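Local structure of TbpB (Actinobacillus pleuropneumoniae, 3HOL) at residues A[317-322]-A[326-331]; A[292-297]-A[304-309]; A[185-190]-A[195-200]. The protein probably binds the host's iron-loaded transferrin at the bacterial surface, as the lipoprotein part of the transferrin receptor used for iron acquisition. All coordinates share one frame; numbering follows the deposited sequence.

Contact 1 of 3, residues A[317-322]-A[326-331]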
ATOM      1  N   LYS A 317     -18.577  -1.220  12.976  1.00 27.63           N
ATOM      2  CA  LYS A 317     -18.925  -2.108  11.873  1.00 27.78           C
ATOM      3  C   LYS A 317     -19.037  -1.369  10.535  1.00 27.83           C
ATOM      4  O   LYS A 317     -19.665  -0.311  10.440  1.00 27.40           O
ATOM      5  CB  LYS A 317     -20.258  -2.802  12.158  1.00 27.94           C
ATOM      6  CG  LYS A 317     -20.709  -3.743  11.020  1.00 28.86           C
ATOM      7  CD  LYS A 317     -22.093  -4.360  11.242  1.00 31.50           C
ATOM      8  CE  LYS A 317     -22.221  -5.033  12.593  1.00 33.74           C
ATOM      9  NZ  LYS A 317     -22.007  -6.499  12.530  1.00 34.49           N
ATOM     10  N   HIS A 318     -18.466  -1.965   9.486  1.00 28.30           N
ATOM     11  CA  HIS A 318     -18.538  -1.393   8.140  1.00 28.21           C
ATOM     12  C   HIS A 318     -19.082  -2.455   7.216  1.00 29.54           C
ATOM     13  O   HIS A 318     -18.610  -3.598   7.212  1.00 28.95           O
ATOM     14  CB  HIS A 318     -17.166  -0.909   7.669  1.00 27.97           C
ATOM     15  CG  HIS A 318     -16.550   0.137   8.551  1.00 25.82           C
ATOM     16  ND1 HIS A 318     -15.799  -0.173   9.669  1.00 25.76           N
ATOM     17  CD2 HIS A 318     -16.558   1.485   8.474  1.00 24.37           C
ATOM     18  CE1 HIS A 318     -15.374   0.937  10.241  1.00 23.41           C
ATOM     19  NE2 HIS A 318     -15.811   1.956   9.528  1.00 24.96           N
ATOM     20  N   THR A 319     -20.117  -2.092   6.467  1.00 30.84           N
ATOM     21  CA  THR A 319     -20.794  -3.027   5.585  1.00 32.76           C
ATOM     22  C   THR A 319     -20.670  -2.445   4.205  1.00 33.68           C
ATOM     23  O   THR A 319     -21.206  -1.373   3.942  1.00 34.47           O
ATOM     24  CB  THR A 319     -22.271  -3.166   5.977  1.00 32.65           C
ATOM     25  OG1 THR A 319     -22.347  -3.381   7.385  1.00 33.23           O
ATOM     26  CG2 THR A 319     -22.925  -4.331   5.256  1.00 33.47           C
ATOM     27  N   ILE A 320     -19.913  -3.121   3.344  1.00 34.67           N
ATOM     28  CA  ILE A 320     -19.538  -2.565   2.045  1.00 35.41           C
ATOM     29  C   ILE A 320     -19.727  -3.624   0.958  1.00 35.89           C
ATOM     30  O   ILE A 320     -19.390  -4.783   1.176  1.00 34.94           O
ATOM     31  CB  ILE A 320     -18.047  -2.064   2.039  1.00 35.72           C
ATOM     32  CG1 ILE A 320     -17.689  -1.269   3.314  1.00 35.63           C
ATOM     33  CG2 ILE A 320     -17.747  -1.272   0.787  1.00 34.76           C
ATOM     34  CD1 ILE A 320     -18.406   0.090   3.512  1.00 39.29           C
ATOM     35  N   GLU A 321     -20.275  -3.209  -0.191  1.00 37.07           N
ATOM     36  CA  GLU A 321     -20.454  -4.081  -1.356  1.00 38.87           C
ATOM     37  C   GLU A 321     -19.230  -4.001  -2.230  1.00 38.94           C
ATOM     38  O   GLU A 321     -18.809  -2.908  -2.624  1.00 39.14           O
ATOM     39  CB  GLU A 321     -21.687  -3.698  -2.191  1.00 39.41           C
ATOM     40  CG  GLU A 321     -22.882  -4.622  -2.007  1.00 42.20           C
ATOM     41  CD  GLU A 321     -23.612  -4.350  -0.710  1.00 46.23           C
ATOM     42  OE1 GLU A 321     -24.524  -5.126  -0.356  1.00 49.86           O
ATOM     43  OE2 GLU A 321     -23.274  -3.356  -0.026  1.00 48.38           O
ATOM     44  N   ILE A 322     -18.650  -5.162  -2.504  1.00 39.56           N
ATOM     45  CA  ILE A 322     -17.432  -5.254  -3.311  1.00 40.16           C
ATOM     46  C   ILE A 322     -17.584  -6.405  -4.285  1.00 39.89           C
ATOM     47  O   ILE A 322     -17.601  -7.571  -3.876  1.00 39.64           O
ATOM     48  CB  ILE A 322     -16.143  -5.466  -2.448  1.00 40.10           C
ATOM     49  CG1 ILE A 322     -16.132  -4.545  -1.212  1.00 41.54           C
ATOM     50  CG2 ILE A 322     -14.905  -5.261  -3.309  1.00 40.41           C
ATOM     51  CD1 ILE A 322     -14.935  -4.740  -0.257  1.00 42.30           C
ATOM     52  N   THR A 326     -21.193  -8.884  -0.084  1.00 37.54           N
ATOM     53  CA  THR A 326     -21.402  -7.882   0.952  1.00 36.24           C
ATOM     54  C   THR A 326     -20.461  -8.176   2.126  1.00 35.17           C
ATOM     55  O   THR A 326     -20.648  -9.136   2.901  1.00 34.83           O
ATOM     56  CB  THR A 326     -22.861  -7.778   1.392  1.00 36.19           C
ATOM     57  OG1 THR A 326     -23.150  -8.869   2.257  1.00 38.06           O
ATOM     58  CG2 THR A 326     -23.777  -7.872   0.199  1.00 36.06           C
ATOM     59  N   MET A 327     -19.428  -7.339   2.220  1.00 33.80           N
ATOM     60  CA  MET A 327     -18.354  -7.535   3.193  1.00 31.49           C
ATOM     61  C   MET A 327     -18.638  -6.720   4.438  1.00 30.14           C
ATOM     62  O   MET A 327     -19.146  -5.607   4.348  1.00 28.83           O
ATOM     63  CB  MET A 327     -17.008  -7.137   2.588  1.00 31.01           C
ATOM     64  CG  MET A 327     -16.606  -7.953   1.371  1.00 31.96           C
ATOM     65  SD  MET A 327     -16.684  -9.740   1.581  1.00 31.99           S
ATOM     66  CE  MET A 327     -15.358 -10.059   2.765  1.00 33.12           C
ATOM     67  N   VAL A 328     -18.300  -7.302   5.595  1.00 28.61           N
ATOM     68  CA  VAL A 328     -18.502  -6.682   6.892  1.00 26.90           C
ATOM     69  C   VAL A 328     -17.186  -6.691   7.683  1.00 25.63           C
ATOM     70  O   VAL A 328     -16.576  -7.743   7.891  1.00 23.73           O
ATOM     71  CB  VAL A 328     -19.631  -7.415   7.707  1.00 27.54           C
ATOM     72  CG1 VAL A 328     -20.058  -6.598   8.928  1.00 26.82           C
ATOM     73  CG2 VAL A 328     -20.851  -7.676   6.821  1.00 27.68           C
ATOM     74  N   ALA A 329     -16.761  -5.512   8.117  1.00 24.38           N
ATOM     75  CA  ALA A 329     -15.564  -5.408   8.943  1.00 24.25           C
ATOM     76  C   ALA A 329     -15.940  -4.767  10.256  1.00 23.29           C
ATOM     77  O   ALA A 329     -16.678  -3.800  10.273  1.00 24.30           O
ATOM     78  CB  ALA A 329     -14.459  -4.592   8.221  1.00 22.55           C
ATOM     79  N   VAL A 330     -15.423  -5.307  11.356  1.00 23.46           N
ATOM     80  CA  VAL A 330     -15.591  -4.695  12.669  1.00 22.97           C
ATOM     81  C   VAL A 330     -14.205  -4.359  13.192  1.00 21.63           C
ATOM     82  O   VAL A 330     -13.408  -5.253  13.511  1.00 23.11           O
ATOM     83  CB  VAL A 330     -16.320  -5.644  13.672  1.00 23.44           C
ATOM     84  CG1 VAL A 330     -16.409  -4.984  15.035  1.00 23.98           C
ATOM     85  CG2 VAL A 330     -17.712  -6.016  13.174  1.00 23.30           C
ATOM     86  N   ALA A 331     -13.912  -3.080  13.303  1.00 19.89           N
ATOM     87  CA  ALA A 331     -12.551  -2.639  13.503  1.00 19.69           C
ATOM     88  C   ALA A 331     -12.407  -2.024  14.874  1.00 19.05           C
ATOM     89  O   ALA A 331     -13.306  -1.294  15.312  1.00 19.85           O
ATOM     90  CB  ALA A 331     -12.192  -1.597  12.436  1.00 19.17           C
TER
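Lys317 and Val328 meet because both side chains start out opposite their own backbone nitrogens: CG of Lys317 has chi1 179° and CG1 of Val328 has chi1 -168°. Lys317 CG then lies 3.6 Å from Val328 CG1. The lysine chain bends further out, and its CD stays beside the same methyl group. Near the turn, CD1 of Ile322 meets CG of Met327 at 4.0 Å, with the two side chains at about a right angle. The backbones form an antiparallel beta hairpin. His318 and Ala329 form one hydrogen-bonded pair, with His318 N to Ala329 O at 2.7 Å. Ile320 and Met327 form the next, with Ile320 N to Met327 O at 2.8 Å and nearly straight (169°). The Ala329 carbonyl oxygen also lies at the edge of the His318 ring, near its plane, but ND1 is not bonded to it. His318 NE2 instead makes a weak hydrogen bond to Ala310 O. The hairpin belongs to the handle domain of the C-lobe. Strand 325-332 continues the sheet to strand 339-346, whose Trp345 packs on Lys317, Val328 and Val330. The face with His318 and Ile320 lies against strand 305-308.

Contact 2 of 3, residues A[292-297]-A[304-309]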
ATOM      1  N   ASN A 292      -2.914  -5.628   0.792  1.00 10.92           N
ATOM      2  CA  ASN A 292      -2.291  -4.430   0.230  1.00 11.57           C
ATOM      3  C   ASN A 292      -2.466  -3.212   1.148  1.00 11.10           C
ATOM      4  O   ASN A 292      -3.593  -2.858   1.547  1.00 10.78           O
ATOM      5  CB  ASN A 292      -2.869  -4.137  -1.156  1.00 10.77           C
ATOM      6  CG  ASN A 292      -2.497  -5.196  -2.151  1.00 13.66           C
ATOM      7  OD1 ASN A 292      -1.403  -5.787  -2.078  1.00 12.85           O
ATOM      8  ND2 ASN A 292      -3.368  -5.417  -3.125  1.00 11.30           N
ATOM      9  N   ASN A 293      -1.368  -2.552   1.479  1.00 10.58           N
ATOM     10  CA  ASN A 293      -1.482  -1.369   2.340  1.00 11.22           C
ATOM     11  C   ASN A 293      -0.386  -0.367   1.985  1.00 11.88           C
ATOM     12  O   ASN A 293       0.746  -0.783   1.665  1.00 11.31           O
ATOM     13  CB  ASN A 293      -1.351  -1.777   3.812  1.00 11.08           C
ATOM     14  CG  ASN A 293      -1.684  -0.629   4.749  1.00 12.59           C
ATOM     15  OD1 ASN A 293      -0.784   0.121   5.104  1.00 10.48           O
ATOM     16  ND2 ASN A 293      -2.970  -0.428   5.056  1.00 11.23           N
ATOM     17  N   PHE A 294      -0.705   0.935   2.015  1.00 10.80           N
ATOM     18  CA  PHE A 294       0.284   1.920   1.606  1.00 10.54           C
ATOM     19  C   PHE A 294       0.899   2.695   2.767  1.00 10.92           C
ATOM     20  O   PHE A 294       1.714   3.579   2.564  1.00 11.98           O
ATOM     21  CB  PHE A 294      -0.309   2.852   0.547  1.00 10.81           C
ATOM     22  CG  PHE A 294      -0.884   2.133  -0.629  1.00 10.33           C
ATOM     23  CD1 PHE A 294      -0.048   1.479  -1.522  1.00  9.01           C
ATOM     24  CD2 PHE A 294      -2.266   2.145  -0.854  1.00 11.59           C
ATOM     25  CE1 PHE A 294      -0.577   0.827  -2.652  1.00  8.50           C
ATOM     26  CE2 PHE A 294      -2.820   1.503  -1.962  1.00 13.00           C
ATOM     27  CZ  PHE A 294      -1.968   0.822  -2.864  1.00  9.26           C
ATOM     28  N   GLY A 295       0.572   2.313   3.990  1.00 11.20           N
ATOM     29  CA  GLY A 295       1.107   3.025   5.158  1.00 11.47           C
ATOM     30  C   GLY A 295       0.050   3.721   6.013  1.00 11.30           C
ATOM     31  O   GLY A 295       0.376   4.401   6.961  1.00 11.67           O
ATOM     32  N   ASP A 296      -1.219   3.537   5.681  1.00 12.46           N
ATOM     33  CA  ASP A 296      -2.311   4.038   6.526  1.00 12.35           C
ATOM     34  C   ASP A 296      -3.061   2.808   7.073  1.00 12.34           C
ATOM     35  O   ASP A 296      -3.781   2.118   6.334  1.00 11.84           O
ATOM     36  CB  ASP A 296      -3.233   4.964   5.731  1.00 13.38           C
ATOM     37  CG  ASP A 296      -4.209   5.729   6.637  1.00 16.07           C
ATOM     38  OD1 ASP A 296      -4.475   5.252   7.752  1.00 12.42           O
ATOM     39  OD2 ASP A 296      -4.703   6.796   6.241  1.00 20.04           O
ATOM     40  N   ALA A 297      -2.879   2.525   8.373  1.00 12.45           N
ATOM     41  CA  ALA A 297      -3.489   1.344   8.999  1.00 12.28           C
ATOM     42  C   ALA A 297      -5.010   1.524   9.065  1.00 13.99           C
ATOM     43  O   ALA A 297      -5.748   0.541   9.268  1.00 14.01           O
ATOM     44  CB  ALA A 297      -2.914   1.123  10.401  1.00 12.76           C
ATOM     45  N   GLY A 304      -9.590  -5.187  -3.643  1.00 25.76           N
ATOM     46  CA  GLY A 304      -9.341  -3.997  -4.454  1.00 26.38           C
ATOM     47  C   GLY A 304      -9.980  -2.713  -3.957  1.00 26.97           C
ATOM     48  O   GLY A 304      -9.536  -1.623  -4.330  1.00 27.22           O
ATOM     49  N   LYS A 305     -11.008  -2.819  -3.112  1.00 27.01           N
ATOM     50  CA  LYS A 305     -11.762  -1.627  -2.657  1.00 27.17           C
ATOM     51  C   LYS A 305     -11.316  -1.114  -1.267  1.00 26.77           C
ATOM     52  O   LYS A 305     -11.152  -1.901  -0.322  1.00 26.22           O
ATOM     53  CB  LYS A 305     -13.270  -1.916  -2.679  1.00 27.27           C
ATOM     54  CG  LYS A 305     -14.210  -0.726  -2.285  1.00 29.73           C
ATOM     55  CD  LYS A 305     -15.652  -0.964  -2.800  1.00 31.79           C
ATOM     56  CE  LYS A 305     -16.660   0.087  -2.317  1.00 34.54           C
ATOM     57  NZ  LYS A 305     -16.484   1.451  -2.921  1.00 34.63           N
ATOM     58  N   LYS A 306     -11.131   0.201  -1.164  1.00 25.90           N
ATOM     59  CA  LYS A 306     -10.686   0.853   0.056  1.00 25.97           C
ATOM     60  C   LYS A 306     -11.832   1.019   1.060  1.00 26.31           C
ATOM     61  O   LYS A 306     -12.877   1.587   0.718  1.00 26.52           O
ATOM     62  CB  LYS A 306     -10.082   2.231  -0.259  1.00 26.00           C
ATOM     63  CG  LYS A 306      -8.647   2.189  -0.829  1.00 25.07           C
ATOM     64  CD  LYS A 306      -8.125   3.562  -1.253  1.00 26.93           C
ATOM     65  CE  LYS A 306      -6.660   3.457  -1.754  1.00 26.01           C
ATOM     66  NZ  LYS A 306      -6.050   4.792  -2.054  1.00 26.57           N
ATOM     67  N   ILE A 307     -11.630   0.551   2.284  1.00 25.14           N
ATOM     68  CA  ILE A 307     -12.554   0.810   3.392  1.00 25.30           C
ATOM     69  C   ILE A 307     -11.862   1.750   4.386  1.00 25.23           C
ATOM     70  O   ILE A 307     -10.763   1.448   4.854  1.00 23.67           O
ATOM     71  CB  ILE A 307     -12.991  -0.503   4.095  1.00 25.60           C
ATOM     72  CG1 ILE A 307     -13.503  -1.519   3.066  1.00 25.64           C
ATOM     73  CG2 ILE A 307     -14.029  -0.232   5.167  1.00 25.71           C
ATOM     74  CD1 ILE A 307     -13.915  -2.873   3.652  1.00 26.64           C
ATOM     75  N   LYS A 308     -12.468   2.910   4.650  1.00 25.26           N
ATOM     76  CA  LYS A 308     -11.902   3.842   5.632  1.00 26.62           C
ATOM     77  C   LYS A 308     -12.408   3.450   7.021  1.00 26.68           C
ATOM     78  O   LYS A 308     -13.611   3.452   7.292  1.00 26.53           O
ATOM     79  CB  LYS A 308     -12.236   5.311   5.309  1.00 27.38           C
ATOM     80  CG  LYS A 308     -11.826   5.805   3.911  1.00 31.09           C
ATOM     81  CD  LYS A 308     -10.444   6.544   3.915  1.00 37.26           C
ATOM     82  CE  LYS A 308      -9.953   6.958   2.486  1.00 38.44           C
ATOM     83  NZ  LYS A 308      -9.111   5.940   1.734  1.00 37.45           N
ATOM     84  N   LEU A 309     -11.479   3.077   7.886  1.00 26.46           N
ATOM     85  CA  LEU A 309     -11.803   2.641   9.226  1.00 26.25           C
ATOM     86  C   LEU A 309     -11.859   3.856  10.146  1.00 27.79           C
ATOM     87  O   LEU A 309     -10.901   4.210  10.794  1.00 27.90           O
ATOM     88  CB  LEU A 309     -10.779   1.597   9.710  1.00 25.09           C
ATOM     89  CG  LEU A 309     -10.637   0.361   8.813  1.00 22.49           C
ATOM     90  CD1 LEU A 309      -9.675  -0.686   9.362  1.00 18.25           C
ATOM     91  CD2 LEU A 309     -12.004  -0.291   8.576  1.00 20.44           C
TER
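Phe294 and Lys306 meet through carbon atoms. CE of the lysine comes to the edge of the phenyl ring, near its plane, 4.3 Å from CE2. Lys306 CG, CD, CE and NZ follow one another in an extended chain, with chi2 at 175°, which carries the end of the side chain over to the ring. At the other end of the contact, CD1 of Leu309 lies 4.1 Å from the carbonyl oxygen of Ala297. No hydrogen bond joins the two segments. The loop 292-297 is shaped by an Asx turn: Asn293 OD1 accepts from Gly295 N at 2.8 Å, with the donor well above the carbonyl plane. The same amide uses ND2 to hold Asp296 O at 3.0 Å, nearly straight at 169°. One side chain thus holds the loop at Gly295 N and at Asp296 O. This loop leads into a small two-stranded antiparallel sheet, strands 299-302 and 305-308, in the handle domain of the C-lobe. Farther out, Lys306 NZ is hydrogen-bonded to Pro26 O, and Pro26 also touches the Phe294 ring. Strand 356-363 supplies Glu363 to Ala297 N and Gln361 to Ala297 O.

Contact 3 of 3, residues A[185-190]-A[195-200]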
ATOM      1  N   THR A 185      16.007  11.519  -5.499  1.00  8.18           N
ATOM      2  CA  THR A 185      16.351  12.423  -6.600  1.00  9.82           C
ATOM      3  C   THR A 185      16.389  11.532  -7.864  1.00  9.12           C
ATOM      4  O   THR A 185      16.351  10.307  -7.769  1.00  8.92           O
ATOM      5  CB  THR A 185      17.734  13.127  -6.388  1.00  9.72           C
ATOM      6  OG1 THR A 185      18.759  12.123  -6.284  1.00 10.99           O
ATOM      7  CG2 THR A 185      17.751  14.030  -5.083  1.00 11.11           C
ATOM      8  N   GLY A 186      16.396  12.136  -9.044  1.00  9.09           N
ATOM      9  CA  GLY A 186      16.517  11.346 -10.253  1.00  8.54           C
ATOM     10  C   GLY A 186      16.375  12.192 -11.510  1.00  8.76           C
ATOM     11  O   GLY A 186      16.144  13.398 -11.433  1.00  8.75           O
ATOM     12  N   LYS A 187      16.492  11.522 -12.656  1.00  7.85           N
ATOM     13  CA  LYS A 187      16.398  12.130 -13.964  1.00  9.07           C
ATOM     14  C   LYS A 187      15.615  11.231 -14.925  1.00  9.12           C
ATOM     15  O   LYS A 187      15.812  10.000 -14.970  1.00  9.61           O
ATOM     16  CB  LYS A 187      17.769  12.372 -14.580  1.00  8.51           C
ATOM     17  CG  LYS A 187      18.702  13.323 -13.785  1.00 11.24           C
ATOM     18  CD  LYS A 187      20.006  13.587 -14.580  1.00 16.21           C
ATOM     19  CE  LYS A 187      20.834  14.706 -13.932  1.00 21.48           C
ATOM     20  NZ  LYS A 187      21.037  14.455 -12.484  1.00 23.65           N
ATOM     21  N   LEU A 188      14.767  11.877 -15.712  1.00  8.43           N
ATOM     22  CA  LEU A 188      14.156  11.240 -16.890  1.00  8.20           C
ATOM     23  C   LEU A 188      14.893  11.821 -18.086  1.00  9.23           C
ATOM     24  O   LEU A 188      14.949  13.046 -18.255  1.00  8.92           O
ATOM     25  CB  LEU A 188      12.658  11.581 -16.934  1.00  8.06           C
ATOM     26  CG  LEU A 188      11.929  11.255 -15.632  1.00  7.43           C
ATOM     27  CD1 LEU A 188      10.422  11.498 -15.837  1.00  8.67           C
ATOM     28  CD2 LEU A 188      12.168   9.779 -15.173  1.00 10.43           C
ATOM     29  N   SER A 189      15.433  10.938 -18.923  1.00 10.18           N
ATOM     30  CA  SER A 189      16.302  11.309 -20.028  1.00 10.38           C
ATOM     31  C   SER A 189      15.753  10.807 -21.347  1.00 11.31           C
ATOM     32  O   SER A 189      14.937   9.885 -21.366  1.00 10.05           O
ATOM     33  CB  SER A 189      17.692  10.708 -19.796  1.00 10.68           C
ATOM     34  OG  SER A 189      18.232  11.245 -18.611  1.00 13.55           O
ATOM     35  N   ASP A 190      16.208  11.420 -22.443  1.00 11.60           N
ATOM     36  CA  ASP A 190      15.941  10.953 -23.801  1.00 11.85           C
ATOM     37  C   ASP A 190      17.311  10.828 -24.463  1.00 13.52           C
ATOM     38  O   ASP A 190      17.935  11.845 -24.834  1.00 14.27           O
ATOM     39  CB  ASP A 190      15.104  11.993 -24.537  1.00 11.26           C
ATOM     40  CG  ASP A 190      14.761  11.569 -25.953  1.00 12.45           C
ATOM     41  OD1 ASP A 190      15.199  10.499 -26.368  1.00 11.54           O
ATOM     42  OD2 ASP A 190      14.041  12.318 -26.637  1.00 11.29           O
ATOM     43  N   ILE A 195      15.586  15.448 -19.481  1.00 10.78           N
ATOM     44  CA  ILE A 195      14.308  16.045 -19.834  1.00 10.66           C
ATOM     45  C   ILE A 195      13.627  16.594 -18.568  1.00 10.91           C
ATOM     46  O   ILE A 195      13.105  17.694 -18.575  1.00 10.83           O
ATOM     47  CB  ILE A 195      13.378  15.048 -20.608  1.00 10.35           C
ATOM     48  CG1 ILE A 195      14.090  14.398 -21.825  1.00  9.94           C
ATOM     49  CG2 ILE A 195      12.085  15.753 -21.075  1.00  9.78           C
ATOM     50  CD1 ILE A 195      14.551  15.415 -22.980  1.00 10.32           C
ATOM     51  N   TYR A 196      13.648  15.816 -17.482  1.00 10.55           N
ATOM     52  CA  TYR A 196      13.185  16.269 -16.190  1.00 10.77           C
ATOM     53  C   TYR A 196      14.175  15.849 -15.128  1.00 11.45           C
ATOM     54  O   TYR A 196      14.850  14.805 -15.253  1.00 12.36           O
ATOM     55  CB  TYR A 196      11.839  15.615 -15.836  1.00  9.40           C
ATOM     56  CG  TYR A 196      10.702  15.912 -16.797  1.00 10.86           C
ATOM     57  CD1 TYR A 196       9.844  16.999 -16.570  1.00 10.86           C
ATOM     58  CD2 TYR A 196      10.450  15.082 -17.889  1.00 10.60           C
ATOM     59  CE1 TYR A 196       8.788  17.287 -17.431  1.00 11.76           C
ATOM     60  CE2 TYR A 196       9.368  15.341 -18.756  1.00 10.28           C
ATOM     61  CZ  TYR A 196       8.562  16.477 -18.529  1.00 12.12           C
ATOM     62  OH  TYR A 196       7.487  16.775 -19.351  1.00 12.23           O
ATOM     63  N   THR A 197      14.219  16.613 -14.046  1.00 11.62           N
ATOM     64  CA  THR A 197      14.782  16.080 -12.827  1.00 12.04           C
ATOM     65  C   THR A 197      13.622  15.892 -11.888  1.00 12.50           C
ATOM     66  O   THR A 197      12.580  16.530 -12.039  1.00 12.45           O
ATOM     67  CB  THR A 197      15.840  17.024 -12.199  1.00 12.97           C
ATOM     68  OG1 THR A 197      15.257  18.322 -12.009  1.00 12.42           O
ATOM     69  CG2 THR A 197      17.082  17.138 -13.131  1.00 13.02           C
ATOM     70  N   VAL A 198      13.786  14.989 -10.927  1.00 11.93           N
ATOM     71  CA  VAL A 198      12.721  14.703  -9.986  1.00 11.70           C
ATOM     72  C   VAL A 198      13.229  14.753  -8.506  1.00 11.26           C
ATOM     73  O   VAL A 198      14.415  14.546  -8.227  1.00 10.58           O
ATOM     74  CB  VAL A 198      12.060  13.316 -10.250  1.00 13.30           C
ATOM     75  CG1 VAL A 198      11.453  13.200 -11.677  1.00 10.87           C
ATOM     76  CG2 VAL A 198      13.012  12.232 -10.040  1.00 12.75           C
ATOM     77  N   ASN A 199      12.315  15.065  -7.604  1.00 10.34           N
ATOM     78  CA  ASN A 199      12.601  15.161  -6.172  1.00 11.57           C
ATOM     79  C   ASN A 199      11.366  14.683  -5.473  1.00 11.68           C
ATOM     80  O   ASN A 199      10.257  15.078  -5.860  1.00 11.49           O
ATOM     81  CB  ASN A 199      12.857  16.606  -5.775  1.00 12.32           C
ATOM     82  CG  ASN A 199      14.179  17.094  -6.264  1.00 16.21           C
ATOM     83  OD1 ASN A 199      15.193  16.978  -5.562  1.00 24.98           O
ATOM     84  ND2 ASN A 199      14.215  17.592  -7.503  1.00 18.50           N
ATOM     85  N   ALA A 200      11.532  13.786  -4.495  1.00 10.92           N
ATOM     86  CA  ALA A 200      10.394  13.347  -3.738  1.00 10.53           C
ATOM     87  C   ALA A 200      10.775  12.942  -2.323  1.00 10.51           C
ATOM     88  O   ALA A 200      11.953  12.632  -2.034  1.00 11.98           O
ATOM     89  CB  ALA A 200       9.642  12.167  -4.459  1.00  8.09           C
TER
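This contact is an antiparallel beta hairpin with a classic beta bulge, set in the N-terminal of the two beta barrels of the protein. Strand 183-190 pairs with strand 193-203; segments 185-190 and 195-200 run at 157° to each other. At the bulge, Ile195 and Tyr196 both face Leu188. The carbonyl oxygen of Leu188 accepts two backbone bonds, from Ile195 N at 2.8 Å and from Tyr196 N at 3.2 Å. Past the bulge the register is regular. Leu188 N bonds to Tyr196 O, and Val198 N to Gly186 O at 2.9 Å. The return bond from Gly186 N to Val198 O is weak. Leu188, Tyr196 and Val198 share one face of the sheet. CD1 of Leu188 lies 4.1 Å from CD2 of the Tyr196 ring and approaches it at a slant. Phe250 meets the same ring edge-to-face, and Trp126 of strand 119-133 packs on Leu188 and Ile195. The opposite face carries Thr185, Lys187, Thr197 and Asn199, where Lys187 and Thr197 lie side by side. Near the turn, CG1 of Ile195 lies 3.8 Å from CB of Asp190, whose OD1 is hydrogen-bonded to Lys170 N. At the far end, Val198 CG2 sits between its own backbone N and carbonyl carbon (chi1 of CG1 -59°) and lies 3.5 Å from Gly186 N.

From the N terminus, contact 3 comes first and closes a short turn between neighbouring strands of the N-terminal barrel. Contact 2 follows; it closes a loop that contains strand 299-302, bringing 292-297 to strand 305-308. Contact 1 closes the turn between strands 315-322 and 325-332. The three lie in series, and none nests in or crosses another. Contacts 1 and 2 share the C-lobe handle domain and touch: Lys305 packs on Ile320 and Ile322. Strand 305-308 thus touches the hairpin as well as the loop at 292-297. Contact 3 stands apart, with its centre about 29 Å from that of contact 2 and 42 Å from that of contact 1.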